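PDB 2PK0: Serine/threonine protein phosphatase Stp1, which removes phosphate from phosphoserine and phosphothreonine residues of proteins, as a metal-dependent bacterial phosphatase of the PP2C family. Local coordinates for residues 194-199 with 237-242. Numbering follows the deposited sequence.
With MG (magnesium ion), chain F.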
# COMPACT_ATOMS: atom_id res chain seq x y z
N VAL A 194 1.71 4.40 -4.49
CA VAL A 194 1.36 3.39 -3.51
C VAL A 194 1.44 2.02 -4.19
O VAL A 194 0.79 1.80 -5.21
CB VAL A 194 -0.06 3.63 -2.96
CG1 VAL A 194 -0.37 2.65 -1.86
CG2 VAL A 194 -0.21 5.06 -2.44
N ASN A 195 2.24 1.11 -3.65
CA ASN A 195 2.40 -0.20 -4.28
C ASN A 195 2.61 -1.42 -3.34
O ASN A 195 3.05 -1.29 -2.19
CB ASN A 195 3.50 -0.15 -5.33
CG ASN A 195 4.84 0.13 -4.74
OD1 ASN A 195 5.59 -0.78 -4.41
ND2 ASN A 195 5.15 1.40 -4.57
N SER A 196 2.32 -2.60 -3.86
CA SER A 196 2.58 -3.85 -3.15
C SER A 196 3.99 -4.21 -3.54
O SER A 196 4.55 -3.60 -4.46
CB SER A 196 1.62 -4.95 -3.59
OG SER A 196 1.75 -5.20 -4.98
N ASP A 197 4.58 -5.22 -2.87
CA ASP A 197 6.00 -5.49 -3.05
C ASP A 197 6.37 -5.95 -4.46
O ASP A 197 7.52 -5.82 -4.86
CB ASP A 197 6.55 -6.45 -1.97
CG ASP A 197 5.77 -7.77 -1.86
OD1 ASP A 197 4.71 -7.90 -2.50
OD2 ASP A 197 6.19 -8.68 -1.11
N GLY A 198 5.39 -6.43 -5.22
CA GLY A 198 5.62 -6.92 -6.56
C GLY A 198 6.12 -5.88 -7.54
O GLY A 198 6.73 -6.22 -8.55
N LEU A 199 5.85 -4.61 -7.26
CA LEU A 199 6.42 -3.55 -8.06
C LEU A 199 7.87 -3.36 -7.66
O LEU A 199 8.78 -3.55 -8.47
CB LEU A 199 5.66 -2.23 -7.90
CG LEU A 199 6.14 -1.17 -8.90
CD1 LEU A 199 5.68 -1.53 -10.30
CD2 LEU A 199 5.68 0.25 -8.53
N ASN A 237 2.34 -10.81 -7.50
CA ASN A 237 1.28 -9.89 -7.89
C ASN A 237 1.76 -8.46 -7.77
O ASN A 237 2.41 -8.10 -6.80
CB ASN A 237 0.05 -10.08 -7.00
CG ASN A 237 -0.43 -11.51 -6.94
OD1 ASN A 237 -0.87 -11.98 -5.88
ND2 ASN A 237 -0.40 -12.21 -8.07
N ILE A 238 1.48 -7.65 -8.79
CA ILE A 238 1.88 -6.24 -8.81
C ILE A 238 0.63 -5.40 -8.73
O ILE A 238 -0.33 -5.68 -9.43
CB ILE A 238 2.55 -5.89 -10.11
CG1 ILE A 238 3.41 -7.07 -10.59
CG2 ILE A 238 3.33 -4.64 -9.96
CD1 ILE A 238 3.58 -7.11 -12.09
N THR A 239 0.63 -4.38 -7.87
CA THR A 239 -0.57 -3.58 -7.64
C THR A 239 -0.15 -2.17 -7.28
O THR A 239 0.64 -1.99 -6.37
CB THR A 239 -1.42 -4.19 -6.52
OG1 THR A 239 -1.99 -5.42 -6.99
CG2 THR A 239 -2.54 -3.27 -6.13
N VAL A 240 -0.63 -1.18 -8.03
CA VAL A 240 -0.14 0.20 -7.88
C VAL A 240 -1.28 1.23 -7.89
O VAL A 240 -2.17 1.18 -8.74
CB VAL A 240 0.90 0.58 -9.00
CG1 VAL A 240 1.61 1.88 -8.66
CG2 VAL A 240 1.94 -0.50 -9.19
N ALA A 241 -1.25 2.15 -6.92
CA ALA A 241 -2.04 3.38 -7.01
C ALA A 241 -1.12 4.56 -7.27
O ALA A 241 -0.13 4.76 -6.55
CB ALA A 241 -2.80 3.61 -5.75
N LEU A 242 -1.42 5.33 -8.30
CA LEU A 242 -0.66 6.54 -8.58
C LEU A 242 -1.56 7.74 -8.43
O LEU A 242 -2.69 7.70 -8.91
CB LEU A 242 -0.10 6.54 -9.99
CG LEU A 242 0.99 5.55 -10.37
CD1 LEU A 242 1.09 5.55 -11.88
CD2 LEU A 242 2.31 5.94 -9.75
MG MG F . 3.33 -9.43 -2.62
O HOH W 1 4.27 -10.52 -1.02
O HOH W 2 1.79 -8.64 -3.92
O HOH W 3 2.01 -11.17 -2.42
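Val194 and Ala241 form an antiparallel hydrogen-bonded pair between strands 191-195 and 238-245 of one sheet of the PP2C fold, at the end that leads to the metal site. Val194 N gives a nearly straight hydrogen bond (170°) to Ala241 O. Ala241 N returns a hydrogen bond to Val194 O at 2.7 Å. The next pair, Asn195 with Val240, is non-hydrogen-bonded. Beyond it Ser196 N makes a hydrogen bond to Thr239 O at 3.1 Å, so the pairing continues one step past the end of the first strand.

The two faces of the sheet differ. Val194 CB meets Ala241 CB at 3.9 Å on the face packed against strand 35-43 of the second sheet. This is the interior of the beta sandwich. On the other face, where helix 218-231 packs on Ile238 and Val240, Leu199 turns back over the strand from the short helix 197-200. Its CG lies anti to the backbone N (chi1 -172°), and the isobutyl end crosses Ile238 and Val240 at about a right angle. Leu199 CD1 touches Ile238 CG2 at 3.9 Å, while CD2 lies against Val240 CG2.

At the metal end, Gly198 CA comes within 3.4 Å of Asn237 O in a CA-H...O contact. The CB of Ser196 is directed toward segment 237-242. Ser196 OG and Thr239 OG1 both hydrogen-bond to Asp23 OD2, and Thr239 OG1 also to Thr12 OG1. Just after Ser196, Asp197 OD1 binds a magnesium ion at 2.1 Å, a site shared with Asp41 and Asp236. Asp197 OD2 accepts a hydrogen bond from one metal water. A second water on the ion lies 3.0 Å from Asn237 O and may donate to it, although other acceptors compete for its protons.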